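Local coordinates for protein chitinase (Paenibacillus sp. FPU-7, PDB 5GZT) that probably hydrolyses internal beta-1,4 linkages between N-acetylglucosamine units of chitin, as an endo-acting family 18 glycosidase, at residues Asp831-Leu837 with Gln884-Asp888. Sequence-based numbering, arbitrary orientation.
Sequences DANFAYL and QYGFD
Tyr885 and Phe887 close on Phe834 from the turn that leads helix 868-884 into strand 889-893. The three rings form an aromatic cluster in the second family 18 TIM barrel of the chain. It lies in the outer layer, where helix 830-843 packs beside the end of its neighbour. Tyr885 comes first. Tyr885 CB sits over one face of the Phe834 ring, a CH-pi contact 4.0 Å from the centroid. The two rings cross obliquely, with planes at 34° and centroids 4.5 Å apart. The nearest approach is between Phe834 CD2 and Tyr885 CD1, 3.2 Å. CG of Gln884 covers the opposite face of the tyrosine ring. Asp831 OD1 lies obliquely near Tyr885 CE1, a loose contact; its stronger partner is Lys805 NZ, in a salt bridge. The backbones are linked by one water, which donates to Phe834 O at 2.7 Å and to Tyr885 O at 2.8 Å. Gly886 follows with positive phi and is the C-prime residue of a Schellman motif that ends helix 868-884. Its bonds run from Phe887 N to Met882 O and from Gly886 N to His883 O. After this turn the Phe887 side chain returns to the cluster. CG of Phe887 is anti to the carbonyl carbon (chi1 -71°), which carries the ring inward toward Val849, Val851 and Tyr793 of the barrel strands. Leu837 CD1 adds a lighter touch on the same ring. The Phe887 ring meets Phe834 in an offset edge-to-face pair, edge toward the Phe834 face, with planes at 83°. Phe887 CZ lies 3.7 Å from Phe834 CE1.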
loop_
_atom_site.group_PDB
_atom_site.type_symbol
_atom_site.label_atom_id
_atom_site.label_comp_id
_atom_site.label_asym_id
_atom_site.label_seq_id
_atom_site.Cartn_x
_atom_site.Cartn_y
_atom_site.Cartn_z
ATOM N N ASP B 831 -23.066 38.865 -46.414
ATOM C CA ASP B 831 -24.362 39.514 -46.574
ATOM C C ASP B 831 -25.492 38.545 -46.929
ATOM O O ASP B 831 -26.602 38.700 -46.436
ATOM C CB ASP B 831 -24.332 40.578 -47.682
ATOM C CG ASP B 831 -23.675 41.877 -47.256
ATOM O OD1 ASP B 831 -23.573 42.223 -46.047
ATOM O OD2 ASP B 831 -23.289 42.620 -48.159
ATOM N N ALA B 832 -25.251 37.627 -47.869
ATOM C CA ALA B 832 -26.282 36.610 -48.200
ATOM C C ALA B 832 -26.620 35.763 -46.963
ATOM O O ALA B 832 -27.767 35.487 -46.699
ATOM C CB ALA B 832 -25.827 35.703 -49.331
ATOM N N ASN B 833 -25.599 35.337 -46.237
ATOM C CA ASN B 833 -25.859 34.607 -44.947
ATOM C C ASN B 833 -26.646 35.411 -43.946
ATOM O O ASN B 833 -27.498 34.832 -43.278
ATOM C CB ASN B 833 -24.597 34.116 -44.327
ATOM C CG ASN B 833 -24.045 32.948 -45.058
ATOM O OD1 ASN B 833 -24.816 32.208 -45.688
ATOM N ND2 ASN B 833 -22.740 32.689 -44.899
ATOM N N PHE B 834 -26.460 36.732 -43.871
ATOM C CA PHE B 834 -27.199 37.481 -42.933
ATOM C C PHE B 834 -28.646 37.577 -43.391
ATOM O O PHE B 834 -29.560 37.579 -42.516
ATOM C CB PHE B 834 -26.645 38.921 -42.701
ATOM C CG PHE B 834 -25.178 38.986 -42.206
ATOM C CD1 PHE B 834 -24.623 37.994 -41.383
ATOM C CD2 PHE B 834 -24.371 40.053 -42.560
ATOM C CE1 PHE B 834 -23.323 38.092 -40.961
ATOM C CE2 PHE B 834 -23.053 40.113 -42.153
ATOM C CZ PHE B 834 -22.545 39.168 -41.320
ATOM N N ALA B 835 -28.911 37.665 -44.705
ATOM C CA ALA B 835 -30.330 37.642 -45.121
ATOM C C ALA B 835 -30.919 36.289 -44.859
ATOM O O ALA B 835 -32.074 36.179 -44.465
ATOM C CB ALA B 835 -30.490 37.968 -46.611
ATOM N N TYR B 836 -30.136 35.236 -45.037
ATOM C CA TYR B 836 -30.625 33.868 -44.708
ATOM C C TYR B 836 -30.993 33.716 -43.223
ATOM O O TYR B 836 -32.087 33.280 -42.871
ATOM C CB TYR B 836 -29.587 32.803 -45.089
ATOM C CG TYR B 836 -30.051 31.370 -44.845
ATOM C CD1 TYR B 836 -31.075 30.797 -45.606
ATOM C CD2 TYR B 836 -29.477 30.598 -43.804
ATOM C CE1 TYR B 836 -31.493 29.467 -45.337
ATOM C CE2 TYR B 836 -29.855 29.301 -43.555
ATOM C CZ TYR B 836 -30.876 28.716 -44.301
ATOM O OH TYR B 836 -31.241 27.409 -43.973
ATOM N N LEU B 837 -30.086 34.145 -42.350
ATOM C CA LEU B 837 -30.345 34.044 -40.895
ATOM C C LEU B 837 -31.620 34.792 -40.521
ATOM O O LEU B 837 -32.413 34.327 -39.702
ATOM C CB LEU B 837 -29.158 34.637 -40.135
ATOM C CG LEU B 837 -27.964 33.725 -40.211
ATOM C CD1 LEU B 837 -26.759 34.468 -39.624
ATOM C CD2 LEU B 837 -28.155 32.416 -39.495
ATOM N N GLN B 884 -26.192 46.360 -37.022
ATOM C CA GLN B 884 -26.216 46.509 -38.462
ATOM C C GLN B 884 -26.704 45.207 -39.155
ATOM O O GLN B 884 -27.553 45.263 -40.016
ATOM C CB GLN B 884 -24.789 46.749 -38.957
ATOM C CG GLN B 884 -24.796 46.844 -40.465
ATOM C CD GLN B 884 -23.521 47.458 -41.071
ATOM O OE1 GLN B 884 -22.466 47.601 -40.418
ATOM N NE2 GLN B 884 -23.632 47.829 -42.357
ATOM N N TYR B 885 -26.246 44.044 -38.682
ATOM C CA TYR B 885 -26.633 42.769 -39.294
ATOM C C TYR B 885 -27.712 41.977 -38.585
ATOM O O TYR B 885 -27.962 40.807 -38.908
ATOM C CB TYR B 885 -25.349 41.967 -39.547
ATOM C CG TYR B 885 -24.404 42.782 -40.441
ATOM C CD1 TYR B 885 -24.784 43.160 -41.761
ATOM C CD2 TYR B 885 -23.181 43.198 -39.986
ATOM C CE1 TYR B 885 -23.914 43.893 -42.581
ATOM C CE2 TYR B 885 -22.326 43.932 -40.753
ATOM C CZ TYR B 885 -22.675 44.256 -42.062
ATOM O OH TYR B 885 -21.730 44.986 -42.786
ATOM N N GLY B 886 -28.407 42.605 -37.651
ATOM C CA GLY B 886 -29.594 41.969 -37.113
ATOM C C GLY B 886 -29.324 40.846 -36.064
ATOM O O GLY B 886 -30.132 39.987 -35.886
ATOM N N PHE B 887 -28.216 40.897 -35.372
ATOM C CA PHE B 887 -27.890 39.903 -34.287
ATOM C C PHE B 887 -28.597 40.163 -32.982
ATOM O O PHE B 887 -28.960 41.326 -32.640
ATOM C CB PHE B 887 -26.359 39.819 -34.136
ATOM C CG PHE B 887 -25.701 39.145 -35.295
ATOM C CD1 PHE B 887 -25.828 37.801 -35.490
ATOM C CD2 PHE B 887 -24.977 39.899 -36.255
ATOM C CE1 PHE B 887 -25.171 37.156 -36.507
ATOM C CE2 PHE B 887 -24.409 39.287 -37.329
ATOM C CZ PHE B 887 -24.543 37.906 -37.484
ATOM N N ASP B 888 -28.754 39.103 -32.178
ATOM C CA ASP B 888 -29.456 39.133 -30.881
ATOM C C ASP B 888 -28.473 39.042 -29.682
ATOM O O ASP B 888 -28.896 39.009 -28.504
ATOM C CB ASP B 888 -30.423 37.965 -30.796
ATOM C CG ASP B 888 -31.419 37.958 -31.950
ATOM O OD1 ASP B 888 -31.913 38.991 -32.239
ATOM O OD2 ASP B 888 -31.624 36.913 -32.598
HETATM O O HOH W 1 -29.595 38.872 -40.172
#